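Local coordinates for protein chitinase (Chromobacterium violaceum, PDB 4TXG) that probably hydrolyses glycosidic bonds in chitin as a family 18 glycoside hydrolase and probably binds chitin, at residues A[675-680]-A[755-760]; A[376-381]-A[760-765]; A[503-508]-A[519-524]; A[467-472]-A[497-502]; A[120-125]-A[134-139]. All coordinates share one frame; numbering follows the deposited sequence.

Contact 1: residues A[675-680]-A[755-760]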
# COMPACT_ATOMS: atom_id res chain seq x y z
N ILE A 675 -17.99 -4.41 -13.29
CA ILE A 675 -16.74 -5.06 -13.65
C ILE A 675 -17.05 -6.39 -14.33
O ILE A 675 -17.53 -7.32 -13.68
CB ILE A 675 -15.85 -5.25 -12.41
CG1 ILE A 675 -15.66 -3.89 -11.72
CG2 ILE A 675 -14.49 -5.83 -12.79
CD1 ILE A 675 -14.80 -3.92 -10.44
N ASN A 676 -16.80 -6.48 -15.63
CA ASN A 676 -17.19 -7.70 -16.34
C ASN A 676 -16.09 -8.28 -17.24
O ASN A 676 -16.17 -8.26 -18.47
CB ASN A 676 -18.47 -7.46 -17.15
CG ASN A 676 -18.28 -6.51 -18.29
OD1 ASN A 676 -17.44 -5.61 -18.23
ND2 ASN A 676 -19.04 -6.73 -19.37
N PRO A 677 -15.06 -8.83 -16.60
CA PRO A 677 -14.00 -9.53 -17.33
C PRO A 677 -14.45 -10.89 -17.81
O PRO A 677 -15.52 -11.37 -17.44
CB PRO A 677 -12.90 -9.68 -16.28
CG PRO A 677 -13.69 -9.84 -14.99
CD PRO A 677 -14.81 -8.84 -15.14
N LYS A 678 -13.63 -11.51 -18.64
CA LYS A 678 -13.88 -12.87 -19.09
C LYS A 678 -13.07 -13.84 -18.24
O LYS A 678 -11.88 -13.63 -18.02
CB LYS A 678 -13.50 -12.99 -20.57
CG LYS A 678 -13.93 -14.27 -21.24
CD LYS A 678 -13.63 -14.20 -22.73
CE LYS A 678 -14.34 -13.03 -23.39
NZ LYS A 678 -13.79 -12.75 -24.75
N LEU A 679 -13.72 -14.90 -17.76
CA LEU A 679 -13.01 -15.98 -17.07
C LEU A 679 -12.61 -17.07 -18.06
O LEU A 679 -13.47 -17.62 -18.76
CB LEU A 679 -13.88 -16.57 -15.95
CG LEU A 679 -13.36 -17.82 -15.23
CD1 LEU A 679 -12.06 -17.53 -14.48
CD2 LEU A 679 -14.42 -18.38 -14.28
N THR A 680 -11.32 -17.36 -18.15
CA THR A 680 -10.86 -18.42 -19.04
C THR A 680 -10.38 -19.59 -18.20
O THR A 680 -9.61 -19.42 -17.27
CB THR A 680 -9.71 -17.96 -19.96
OG1 THR A 680 -10.19 -16.92 -20.84
CG2 THR A 680 -9.20 -19.13 -20.81
N LEU A 755 -16.10 -17.69 -20.05
CA LEU A 755 -17.40 -17.16 -19.68
C LEU A 755 -17.24 -15.75 -19.16
O LEU A 755 -16.22 -15.41 -18.56
CB LEU A 755 -18.08 -18.03 -18.62
CG LEU A 755 -17.30 -18.38 -17.36
CD1 LEU A 755 -18.25 -18.51 -16.18
CD2 LEU A 755 -16.52 -19.67 -17.55
N ASP A 756 -18.24 -14.92 -19.42
CA ASP A 756 -18.22 -13.55 -18.93
C ASP A 756 -18.80 -13.52 -17.53
O ASP A 756 -19.87 -14.07 -17.28
CB ASP A 756 -19.01 -12.64 -19.86
CG ASP A 756 -18.44 -12.62 -21.27
OD1 ASP A 756 -17.23 -12.35 -21.41
OD2 ASP A 756 -19.20 -12.89 -22.22
N VAL A 757 -18.08 -12.89 -16.60
CA VAL A 757 -18.58 -12.79 -15.23
C VAL A 757 -18.87 -11.33 -14.95
O VAL A 757 -18.41 -10.46 -15.68
CB VAL A 757 -17.60 -13.35 -14.21
CG1 VAL A 757 -17.27 -14.80 -14.56
CG2 VAL A 757 -16.32 -12.52 -14.16
N VAL A 758 -19.65 -11.05 -13.91
CA VAL A 758 -19.92 -9.67 -13.53
C VAL A 758 -19.89 -9.55 -12.03
O VAL A 758 -20.50 -10.36 -11.32
CB VAL A 758 -21.29 -9.17 -14.04
CG1 VAL A 758 -21.56 -7.75 -13.57
CG2 VAL A 758 -21.34 -9.20 -15.52
N TYR A 759 -19.17 -8.55 -11.53
CA TYR A 759 -19.21 -8.21 -10.11
C TYR A 759 -19.07 -6.69 -9.97
O TYR A 759 -18.80 -6.00 -10.96
CB TYR A 759 -18.14 -8.96 -9.32
CG TYR A 759 -16.74 -8.86 -9.88
CD1 TYR A 759 -16.30 -9.73 -10.88
CD2 TYR A 759 -15.84 -7.92 -9.40
CE1 TYR A 759 -15.01 -9.64 -11.40
CE2 TYR A 759 -14.56 -7.82 -9.91
CZ TYR A 759 -14.15 -8.68 -10.91
OH TYR A 759 -12.87 -8.59 -11.40
N TYR A 760 -19.26 -6.16 -8.76
CA TYR A 760 -19.56 -4.73 -8.64
C TYR A 760 -18.54 -3.86 -7.93
O TYR A 760 -18.60 -2.63 -8.06
CB TYR A 760 -20.92 -4.56 -7.97
CG TYR A 760 -22.00 -4.98 -8.93
CD1 TYR A 760 -22.41 -4.12 -9.94
CD2 TYR A 760 -22.55 -6.25 -8.89
CE1 TYR A 760 -23.36 -4.49 -10.86
CE2 TYR A 760 -23.52 -6.64 -9.81
CZ TYR A 760 -23.91 -5.75 -10.78
OH TYR A 760 -24.87 -6.10 -11.70
O HOH W 1 -16.45 -9.86 -20.76

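Contact 2: residues A[376-381]-A[760-765]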
# COMPACT_ATOMS: atom_id res chain seq x y z
N LEU A 376 -9.14 3.71 -7.78
CA LEU A 376 -7.89 3.36 -8.47
C LEU A 376 -7.86 1.89 -8.86
O LEU A 376 -7.44 1.54 -9.96
CB LEU A 376 -6.67 3.69 -7.60
CG LEU A 376 -6.44 5.16 -7.28
CD1 LEU A 376 -5.26 5.35 -6.33
CD2 LEU A 376 -6.22 5.95 -8.57
N LEU A 377 -8.31 1.03 -7.96
CA LEU A 377 -8.22 -0.41 -8.19
C LEU A 377 -9.17 -0.88 -9.29
O LEU A 377 -8.97 -1.96 -9.86
CB LEU A 377 -8.51 -1.16 -6.88
CG LEU A 377 -7.40 -1.06 -5.83
CD1 LEU A 377 -7.91 -1.57 -4.49
CD2 LEU A 377 -6.12 -1.81 -6.24
N ARG A 378 -10.18 -0.08 -9.60
CA ARG A 378 -11.10 -0.46 -10.67
C ARG A 378 -10.36 -0.52 -12.01
O ARG A 378 -10.78 -1.21 -12.94
CB ARG A 378 -12.28 0.51 -10.75
CG ARG A 378 -13.34 0.11 -11.78
CD ARG A 378 -14.58 0.98 -11.64
NE ARG A 378 -15.23 0.82 -10.35
CZ ARG A 378 -16.27 0.02 -10.13
NH1 ARG A 378 -16.78 -0.70 -11.11
NH2 ARG A 378 -16.82 -0.05 -8.91
N GLY A 379 -9.24 0.18 -12.10
CA GLY A 379 -8.43 0.18 -13.31
C GLY A 379 -7.19 -0.70 -13.21
O GLY A 379 -6.28 -0.57 -14.02
N MET A 380 -7.16 -1.60 -12.23
CA MET A 380 -5.97 -2.44 -12.05
C MET A 380 -6.29 -3.94 -12.15
O MET A 380 -5.61 -4.77 -11.52
CB MET A 380 -5.31 -2.08 -10.71
CG MET A 380 -4.77 -0.64 -10.74
SD MET A 380 -4.23 0.07 -9.17
CE MET A 380 -2.86 -1.02 -8.81
N GLU A 381 -7.29 -4.26 -12.97
CA GLU A 381 -7.67 -5.64 -13.30
C GLU A 381 -7.86 -6.46 -12.02
O GLU A 381 -8.72 -6.11 -11.22
CB GLU A 381 -6.63 -6.24 -14.26
CG GLU A 381 -6.59 -5.41 -15.57
CD GLU A 381 -5.79 -6.03 -16.71
OE1 GLU A 381 -5.31 -7.17 -16.56
OE2 GLU A 381 -5.66 -5.36 -17.77
N TYR A 760 -19.26 -6.16 -8.76
CA TYR A 760 -19.56 -4.73 -8.64
C TYR A 760 -18.54 -3.86 -7.93
O TYR A 760 -18.60 -2.63 -8.06
CB TYR A 760 -20.92 -4.56 -7.97
CG TYR A 760 -22.00 -4.98 -8.93
CD1 TYR A 760 -22.41 -4.12 -9.94
CD2 TYR A 760 -22.55 -6.25 -8.89
CE1 TYR A 760 -23.36 -4.49 -10.86
CE2 TYR A 760 -23.52 -6.64 -9.81
CZ TYR A 760 -23.91 -5.75 -10.78
OH TYR A 760 -24.87 -6.10 -11.70
N LEU A 761 -17.60 -4.47 -7.21
CA LEU A 761 -16.45 -3.73 -6.68
C LEU A 761 -15.18 -4.52 -6.97
O LEU A 761 -15.25 -5.74 -7.18
CB LEU A 761 -16.60 -3.47 -5.17
CG LEU A 761 -17.57 -2.35 -4.78
CD1 LEU A 761 -17.86 -2.37 -3.28
CD2 LEU A 761 -17.04 -0.99 -5.20
N PRO A 762 -14.02 -3.85 -7.00
CA PRO A 762 -12.80 -4.55 -7.39
C PRO A 762 -12.42 -5.73 -6.51
O PRO A 762 -12.72 -5.75 -5.30
CB PRO A 762 -11.73 -3.45 -7.30
CG PRO A 762 -12.50 -2.18 -7.63
CD PRO A 762 -13.82 -2.39 -6.90
N ILE A 763 -11.78 -6.72 -7.13
CA ILE A 763 -11.19 -7.86 -6.44
C ILE A 763 -9.78 -8.12 -6.95
O ILE A 763 -9.43 -7.71 -8.06
CB ILE A 763 -12.02 -9.17 -6.64
CG1 ILE A 763 -11.92 -9.63 -8.09
CG2 ILE A 763 -13.49 -8.97 -6.20
CD1 ILE A 763 -12.63 -10.94 -8.39
N SER A 764 -8.97 -8.77 -6.12
CA SER A 764 -7.72 -9.36 -6.58
C SER A 764 -7.92 -10.88 -6.58
O SER A 764 -8.96 -11.38 -6.12
CB SER A 764 -6.53 -8.95 -5.70
OG SER A 764 -6.67 -9.41 -4.37
N GLY A 765 -6.94 -11.60 -7.08
CA GLY A 765 -7.09 -13.04 -7.24
C GLY A 765 -7.92 -13.36 -8.47
O GLY A 765 -7.63 -12.85 -9.56
O HOH W 2 -11.40 -6.61 -10.13

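Contact 3: residues A[503-508]-A[519-524]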
# COMPACT_ATOMS: atom_id res chain seq x y z
N ASN A 503 -1.44 24.06 9.07
CA ASN A 503 -0.89 23.49 7.84
C ASN A 503 0.65 23.57 7.81
O ASN A 503 1.24 23.92 6.80
CB ASN A 503 -1.51 24.22 6.64
CG ASN A 503 -1.21 23.56 5.30
OD1 ASN A 503 -1.19 22.34 5.17
ND2 ASN A 503 -0.98 24.39 4.28
N ILE A 504 1.29 23.26 8.94
CA ILE A 504 2.71 23.59 9.07
C ILE A 504 3.64 22.71 8.25
O ILE A 504 4.79 23.07 8.01
CB ILE A 504 3.17 23.57 10.55
CG1 ILE A 504 3.36 22.14 11.08
CG2 ILE A 504 2.21 24.37 11.42
CD1 ILE A 504 4.09 22.10 12.45
N TRP A 505 3.15 21.55 7.80
CA TRP A 505 3.95 20.69 6.94
C TRP A 505 3.52 20.84 5.48
O TRP A 505 3.58 19.89 4.70
CB TRP A 505 3.83 19.23 7.38
CG TRP A 505 4.92 18.82 8.32
CD1 TRP A 505 5.82 19.64 8.95
CD2 TRP A 505 5.23 17.49 8.74
NE1 TRP A 505 6.68 18.89 9.73
CE2 TRP A 505 6.33 17.57 9.62
CE3 TRP A 505 4.69 16.23 8.45
CZ2 TRP A 505 6.90 16.43 10.21
CZ3 TRP A 505 5.25 15.11 9.04
CH2 TRP A 505 6.35 15.22 9.90
N HIS A 506 3.12 22.05 5.11
CA HIS A 506 2.73 22.35 3.73
C HIS A 506 3.88 22.21 2.73
O HIS A 506 5.06 22.33 3.09
CB HIS A 506 2.18 23.77 3.63
CG HIS A 506 3.15 24.82 4.09
ND1 HIS A 506 3.10 25.37 5.35
CD2 HIS A 506 4.19 25.39 3.46
CE1 HIS A 506 4.08 26.25 5.48
NE2 HIS A 506 4.75 26.29 4.34
N ASP A 507 3.52 21.96 1.48
CA ASP A 507 4.41 22.17 0.35
C ASP A 507 4.25 23.61 -0.14
O ASP A 507 3.30 24.30 0.22
CB ASP A 507 4.10 21.19 -0.78
CG ASP A 507 4.46 19.75 -0.42
OD1 ASP A 507 5.45 19.55 0.31
OD2 ASP A 507 3.74 18.83 -0.88
N LEU A 508 5.20 24.06 -0.96
CA LEU A 508 5.13 25.39 -1.56
C LEU A 508 4.86 25.29 -3.06
O LEU A 508 5.34 24.37 -3.71
CB LEU A 508 6.42 26.16 -1.31
CG LEU A 508 6.81 26.40 0.15
CD1 LEU A 508 8.26 26.87 0.24
CD2 LEU A 508 5.89 27.43 0.78
N SER A 519 -2.10 20.00 6.57
CA SER A 519 -1.09 18.95 6.79
C SER A 519 -0.15 19.31 7.93
O SER A 519 0.54 20.32 7.86
CB SER A 519 -0.25 18.71 5.52
OG SER A 519 -1.06 18.32 4.43
N ASN A 520 -0.12 18.46 8.95
CA ASN A 520 0.69 18.68 10.15
C ASN A 520 1.23 17.35 10.67
O ASN A 520 0.58 16.33 10.50
CB ASN A 520 -0.14 19.31 11.27
CG ASN A 520 -0.87 20.57 10.84
OD1 ASN A 520 -0.28 21.65 10.80
ND2 ASN A 520 -2.15 20.44 10.54
N PRO A 521 2.39 17.38 11.34
CA PRO A 521 2.80 16.19 12.10
C PRO A 521 1.88 16.00 13.29
O PRO A 521 1.30 17.00 13.75
CB PRO A 521 4.22 16.54 12.55
CG PRO A 521 4.21 18.04 12.67
CD PRO A 521 3.32 18.51 11.52
N MET A 522 1.72 14.78 13.79
CA MET A 522 0.78 14.58 14.89
C MET A 522 1.22 15.29 16.18
O MET A 522 0.37 15.62 17.01
CB MET A 522 0.55 13.08 15.14
CG MET A 522 -0.65 12.51 14.33
SD MET A 522 -2.15 13.50 14.51
CE MET A 522 -2.37 13.44 16.29
N TRP A 523 2.52 15.55 16.36
CA TRP A 523 2.90 16.34 17.54
C TRP A 523 2.30 17.74 17.47
O TRP A 523 1.90 18.30 18.50
CB TRP A 523 4.42 16.46 17.73
CG TRP A 523 5.32 16.42 16.50
CD1 TRP A 523 5.79 15.29 15.87
CD2 TRP A 523 5.94 17.53 15.83
NE1 TRP A 523 6.63 15.64 14.84
CE2 TRP A 523 6.74 17.01 14.79
CE3 TRP A 523 5.88 18.92 16.00
CZ2 TRP A 523 7.46 17.82 13.91
CZ3 TRP A 523 6.61 19.73 15.14
CH2 TRP A 523 7.39 19.18 14.10
N HIS A 524 2.21 18.32 16.28
CA HIS A 524 1.63 19.65 16.19
C HIS A 524 0.13 19.58 16.46
O HIS A 524 -0.40 20.44 17.16
CB HIS A 524 1.91 20.30 14.83
CG HIS A 524 1.39 21.70 14.74
ND1 HIS A 524 1.78 22.69 15.62
CD2 HIS A 524 0.49 22.27 13.91
CE1 HIS A 524 1.15 23.82 15.32
NE2 HIS A 524 0.36 23.58 14.29
O HOH W 3 -1.18 20.67 2.97

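Contact 4: residues A[467-472]-A[497-502]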
# COMPACT_ATOMS: atom_id res chain seq x y z
N GLY A 467 -6.64 18.45 6.48
CA GLY A 467 -7.67 19.29 7.07
C GLY A 467 -8.23 20.35 6.14
O GLY A 467 -7.59 20.73 5.15
N TRP A 468 -9.43 20.82 6.49
CA TRP A 468 -10.19 21.82 5.75
C TRP A 468 -10.53 23.01 6.65
O TRP A 468 -10.63 22.85 7.86
CB TRP A 468 -11.51 21.25 5.23
CG TRP A 468 -11.47 20.07 4.29
CD1 TRP A 468 -11.72 20.09 2.95
CD2 TRP A 468 -11.25 18.69 4.64
NE1 TRP A 468 -11.64 18.82 2.43
CE2 TRP A 468 -11.35 17.94 3.44
CE3 TRP A 468 -10.96 18.02 5.83
CZ2 TRP A 468 -11.17 16.56 3.41
CZ3 TRP A 468 -10.78 16.64 5.80
CH2 TRP A 468 -10.88 15.93 4.59
N LYS A 469 -10.75 24.17 6.04
CA LYS A 469 -11.30 25.32 6.76
C LYS A 469 -12.63 25.67 6.13
O LYS A 469 -12.97 25.14 5.07
CB LYS A 469 -10.34 26.52 6.73
CG LYS A 469 -10.05 27.09 5.35
CD LYS A 469 -9.08 28.27 5.48
CE LYS A 469 -8.51 28.72 4.14
NZ LYS A 469 -9.46 29.60 3.41
N ASN A 470 -13.39 26.55 6.80
CA ASN A 470 -14.69 26.99 6.30
C ASN A 470 -15.60 25.82 5.97
O ASN A 470 -16.23 25.78 4.91
CB ASN A 470 -14.51 27.89 5.08
CG ASN A 470 -13.68 29.10 5.38
OD1 ASN A 470 -13.79 29.68 6.46
ND2 ASN A 470 -12.81 29.48 4.45
N VAL A 471 -15.63 24.85 6.89
CA VAL A 471 -16.46 23.65 6.75
C VAL A 471 -17.92 23.94 7.10
O VAL A 471 -18.20 24.51 8.15
CB VAL A 471 -15.95 22.51 7.65
CG1 VAL A 471 -16.90 21.31 7.60
CG2 VAL A 471 -14.53 22.10 7.28
N SER A 472 -18.84 23.53 6.24
CA SER A 472 -20.27 23.65 6.56
C SER A 472 -20.94 22.28 6.54
O SER A 472 -20.42 21.34 5.97
CB SER A 472 -20.97 24.61 5.60
OG SER A 472 -20.80 24.20 4.25
N GLY A 497 -8.56 23.93 1.75
CA GLY A 497 -7.56 23.37 2.66
C GLY A 497 -7.23 24.30 3.81
O GLY A 497 -7.18 25.51 3.64
N ALA A 498 -6.99 23.72 4.99
CA ALA A 498 -6.64 24.54 6.15
C ALA A 498 -5.24 25.11 5.95
O ALA A 498 -4.41 24.52 5.24
CB ALA A 498 -6.72 23.72 7.43
N VAL A 499 -4.98 26.26 6.55
CA VAL A 499 -3.76 27.02 6.26
C VAL A 499 -3.05 27.48 7.52
O VAL A 499 -3.57 27.35 8.62
CB VAL A 499 -4.07 28.27 5.38
CG1 VAL A 499 -4.61 27.86 3.99
CG2 VAL A 499 -5.04 29.21 6.09
N GLY A 500 -1.84 28.01 7.34
CA GLY A 500 -1.12 28.66 8.42
C GLY A 500 -0.76 27.72 9.56
O GLY A 500 -0.10 26.70 9.34
N ILE A 501 -1.21 28.04 10.76
CA ILE A 501 -0.91 27.23 11.94
C ILE A 501 -1.58 25.86 11.83
O ILE A 501 -1.20 24.91 12.53
CB ILE A 501 -1.35 27.93 13.24
CG1 ILE A 501 -0.71 27.27 14.47
CG2 ILE A 501 -2.88 27.98 13.34
CD1 ILE A 501 -0.92 28.04 15.77
N ASP A 502 -2.55 25.75 10.93
CA ASP A 502 -3.24 24.48 10.67
C ASP A 502 -2.61 23.66 9.54
O ASP A 502 -3.19 22.66 9.11
CB ASP A 502 -4.71 24.74 10.32
CG ASP A 502 -5.47 25.39 11.44
OD1 ASP A 502 -5.20 25.06 12.62
OD2 ASP A 502 -6.35 26.24 11.14

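Contact 5: residues A[120-125]-A[134-139]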
# COMPACT_ATOMS: atom_id res chain seq x y z
N LEU A 120 11.28 -25.04 1.49
CA LEU A 120 10.44 -25.25 2.67
C LEU A 120 10.12 -23.94 3.40
O LEU A 120 9.26 -23.91 4.28
CB LEU A 120 11.12 -26.23 3.63
CG LEU A 120 11.20 -27.65 3.09
CD1 LEU A 120 12.15 -28.50 3.92
CD2 LEU A 120 9.81 -28.26 3.07
N CYS A 121 10.79 -22.85 3.02
CA CYS A 121 10.59 -21.56 3.67
C CYS A 121 9.95 -20.52 2.74
O CYS A 121 9.91 -19.34 3.08
CB CYS A 121 11.92 -21.02 4.20
SG CYS A 121 12.69 -22.09 5.43
N ARG A 122 9.47 -20.94 1.58
CA ARG A 122 8.88 -19.98 0.66
C ARG A 122 7.55 -19.46 1.22
O ARG A 122 6.71 -20.25 1.64
CB ARG A 122 8.67 -20.60 -0.73
CG ARG A 122 8.09 -19.63 -1.74
CD ARG A 122 7.96 -20.25 -3.14
NE ARG A 122 7.21 -21.50 -3.12
CZ ARG A 122 5.89 -21.59 -3.20
NH1 ARG A 122 5.14 -20.50 -3.32
NH2 ARG A 122 5.31 -22.79 -3.16
N PRO A 123 7.37 -18.12 1.25
CA PRO A 123 6.07 -17.57 1.68
C PRO A 123 4.90 -18.12 0.88
O PRO A 123 5.03 -18.35 -0.32
CB PRO A 123 6.23 -16.06 1.43
CG PRO A 123 7.71 -15.83 1.63
CD PRO A 123 8.37 -17.07 1.03
N GLU A 124 3.78 -18.35 1.56
CA GLU A 124 2.59 -18.88 0.91
C GLU A 124 2.20 -18.07 -0.33
O GLU A 124 2.09 -16.85 -0.27
CB GLU A 124 1.42 -18.89 1.90
CG GLU A 124 0.09 -19.32 1.29
CD GLU A 124 -1.06 -19.23 2.28
OE1 GLU A 124 -0.80 -19.21 3.50
OE2 GLU A 124 -2.23 -19.17 1.85
N ALA A 125 2.02 -18.78 -1.44
CA ALA A 125 1.55 -18.21 -2.71
C ALA A 125 2.56 -17.29 -3.42
O ALA A 125 2.25 -16.72 -4.47
CB ALA A 125 0.23 -17.46 -2.50
N VAL A 134 16.71 -19.90 -4.41
CA VAL A 134 16.45 -18.67 -3.68
C VAL A 134 16.55 -18.93 -2.18
O VAL A 134 15.86 -19.82 -1.68
CB VAL A 134 15.07 -18.11 -4.04
CG1 VAL A 134 14.80 -16.80 -3.32
CG2 VAL A 134 14.95 -17.96 -5.55
N PRO A 135 17.39 -18.17 -1.47
CA PRO A 135 17.68 -18.44 -0.05
C PRO A 135 16.59 -17.96 0.91
O PRO A 135 16.84 -17.11 1.76
CB PRO A 135 18.99 -17.68 0.18
CG PRO A 135 18.91 -16.52 -0.77
CD PRO A 135 18.23 -17.08 -2.00
N TYR A 136 15.39 -18.53 0.80
CA TYR A 136 14.26 -18.08 1.63
C TYR A 136 14.52 -18.23 3.12
O TYR A 136 14.01 -17.45 3.92
CB TYR A 136 12.99 -18.84 1.28
CG TYR A 136 12.43 -18.50 -0.07
CD1 TYR A 136 11.97 -17.21 -0.36
CD2 TYR A 136 12.35 -19.47 -1.06
CE1 TYR A 136 11.44 -16.91 -1.60
CE2 TYR A 136 11.83 -19.16 -2.30
CZ TYR A 136 11.38 -17.89 -2.56
OH TYR A 136 10.87 -17.62 -3.81
N CYS A 137 15.28 -19.25 3.50
CA CYS A 137 15.43 -19.57 4.92
C CYS A 137 16.31 -18.55 5.63
O CYS A 137 16.40 -18.55 6.86
CB CYS A 137 15.96 -20.99 5.10
SG CYS A 137 14.65 -22.23 4.86
N ALA A 138 16.92 -17.66 4.87
CA ALA A 138 17.68 -16.55 5.45
C ALA A 138 16.77 -15.50 6.11
O ALA A 138 17.20 -14.78 7.01
CB ALA A 138 18.56 -15.89 4.38
N VAL A 139 15.52 -15.43 5.65
CA VAL A 139 14.59 -14.38 6.09
C VAL A 139 13.27 -14.98 6.59
O VAL A 139 12.57 -14.37 7.40
CB VAL A 139 14.31 -13.37 4.92
CG1 VAL A 139 13.11 -12.47 5.19
CG2 VAL A 139 15.55 -12.52 4.63

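Contact 1: residues A[675-680]-A[755-760]
L679 N donates to L755 O at 2.7 Å, the shortest direct polar bond between the two segments, and L755 N returns a bond to L679 O, closing an antiparallel hydrogen-bonded pair. Further along, I675 and Y759 form a second such pair; between the two, V757 N reaches P677 O at 3.1 Å, and the proline has no N-H to give back. K678 and D756 make the non-hydrogen-bonded pair. Their side chains run alongside each other, with K678 CE 3.6 Å from D756 OD1, while K678 NZ stays 4.8 Å from that oxygen, probably a weak attraction at most. One water donates to both D756 OD1 (2.7 Å) and N676 O (2.8 Å), bridging the two segments beside the K678-D756 pair. At the far end Y759 has CG between its backbone N and carbonyl carbon (chi1 51°), which folds the ring back against I675: I675 CB lies over one ring face and I675 CG2 approaches Y759 CZ to 3.4 Å. P677 CD meets the same ring at CE1. L679, V757 and Y759 all pack on L663 of strand 659-664, and strands 678-683 and 752-758 form the inner pair of a four-stranded antiparallel sheet in the Chitinase C region.

Contact 2: residues A[376-381]-A[760-765]
R378 and P762 bring the two backbones closest, with CA atoms 5.5 Å apart. On one side L377 to M380 make a type I beta turn, closed by M380 N to L377 O; on the other, 760-765 runs past without regular secondary structure. A water spans the gap between the two segments, accepting from I763 N at 3.0 Å and lying 2.9 Å from E381 O. Among the side chains, the P762 ring presses on the start of the turn: its CG sits 3.7 Å from R378 N, and its CB meets L377 CB at 4.0 Å. L377 also packs on W443, Y447 and Y448 of helix 441-448, and P762 shares the Y447 surface. The contact joins the parallel barrel of the family 18 hydrolase, through the turn that follows strand 365-371, to the Chitinase C region, which holds 760-765. R378 reaches across it. With CG trans to the backbone N (chi1 -176°) and a bend at chi3, the chain brings R378 NH2 to Y760 O at 3.2 Å. The oxygen lies near the edge of the guanidinium, slightly out of its plane, and the donor is tilted 30° from the carbonyl plane. NH1 binds N672 O, so two backbone carbonyls of the Chitinase C region fix the guanidinium group. L761 CD2 comes within 3.8 Å of R378 NH2, while Y433 and Y673 also touch the arginine.

Contact 3: residues A[503-508]-A[519-524]
Amide-carbonyl bonds join N503, I504 and W505 to S519 and N520. S519 N donates to N503 OD1 at 2.9 Å, nearly straight, in the amide plane and on a lone pair of the oxygen; a water donates to the same atom and is 2.8 Å from S519 OG, which also bonds to R466 NH1. In return N520 OD1 accepts from I504 N at 2.9 Å, but here the donor stands 40° above the carbonyl plane. Both amides are fixed in rotation by outside partners, N503 ND2 by E514 and I515, N520 ND2 by D502 O and T465. W505 N donates to S519 O, completing the link along the type I turn from N503 to H506. These residues lie between barrel strands 457-462 and 599-603, in a region consistent with the alpha+beta insertion found in many family 18 chitinases, and P521 is the N-cap of its helix 522-530. Packing against rings makes up the rest. P521 CD sits over the five-membered ring of W505, 3.5 Å from its centroid, while CG of the same proline covers the centre of a face of W523. The proline thus lies against two indoles, whose planes are almost perpendicular and whose CZ2 atoms approach to 4.0 Å. In I504, chi1 of 76° tucks CG1 in over the backbone and sends CD1 over the face of H524, 3.9 Å from its centroid; I504 CG2 lies 3.5 Å from H524 NE2. The ring nitrogens bond outward, W505 NE1 to Y540 OH, W523 NE1 to A606 O, and those of H524 to Y536 OH and I501 O.

Contact 4: residues A[467-472]-A[497-502]
A498 N donates to G467 O at 3.1 Å, the hydrogen bond that joins the two segments. The N-H points almost straight at the oxygen (169°), yet the donor stands 49° above the carbonyl plane, so not on a lone pair. Beside it the A498 methyl rests against the G467 peptide, with A498 CB 3.9 Å from G467 C. K469 supplies the other direct contact: a chi1 of 63° starts the chain over its own backbone, and from there it passes across the oxygen end of the G497 carbonyl, K469 CE coming to 3.5 Å from G497 O. K469 CE also touches V499 CG1 at 4.0 Å. W468 and G497 form a single backbone bridge, their CA atoms 4.3 Å apart. This brings the loop 497-502 against strand 466-468, an outermost strand of the four-stranded antiparallel sheet that also holds 575-578, 565-570 and 556-560. Beyond the first shell, K469 NZ makes a salt bridge to D496 OD1, which secures the lysine tip next to the segment it crosses; N470 ND2 takes the other oxygen of that carboxylate. W468 directs its CB away from 497-502, and its NE1 donates to N404 O. At the end of 497-502, D502 is fixed by a salt bridge to K573 and a hydrogen bond to Y555.

Contact 5: residues A[120-125]-A[134-139]
C121 and C137 are joined by a disulfide, SG to SG 2.0 Å, whose torsion of 78° sets the two CB atoms roughly perpendicular about the S-S bond. Next to it the chief bump is the ring of Y136, which fits into the hollow lined by C121, R122 and P123. Y136 CB lies 3.8 Å from C121 CB and 3.6 Å from C121 O. R122 forms the floor of the hollow: R122 CA lies over one ring face, 4.0 Å from the centroid, and because CG is trans to the backbone N (chi1 -178°) the aliphatic chain runs on alongside the ring, R122 CG reaching Y136 CZ at 3.8 Å. Only the carbon part of the arginine follows the ring; the chain bends at chi3, and NH1 is held by L126 O. P123 makes the wall, its CD 3.9 Å from Y136 CD1. On the opposite face V134 CG1 lies against the tyrosine, so the ring is covered on both faces. Y363 meets Y136 as well. The two loop segments precede the first barrel strand, 155-161, and lie against the hydrolase barrel: V134 touches D354 and P135 touches A357 of helix 338-360, while E124 O binds R456.

Overall arrangement
From the N terminus, contact 5 closes a short disulfide loop ahead of barrel strand 155-161. Contact 2 opens at 376-381 and closes only at 760-765, so its very long loop encloses contacts 4, 3 and 1, which follow one another in series; no contacts cross. Contacts 4 and 3 close small loops between strand 466-468 and helix 522-530; their centres are 12 Å apart and they touch. Contact 1 closes the 74-residue excursion between 680 and 755, pairs two strands of the Chitinase C region and shares Y760 with contact 2, which joins that region to the barrel. Contacts 1 and 3 lie on opposite sides of the chain's centre, their centres about 44 Å apart.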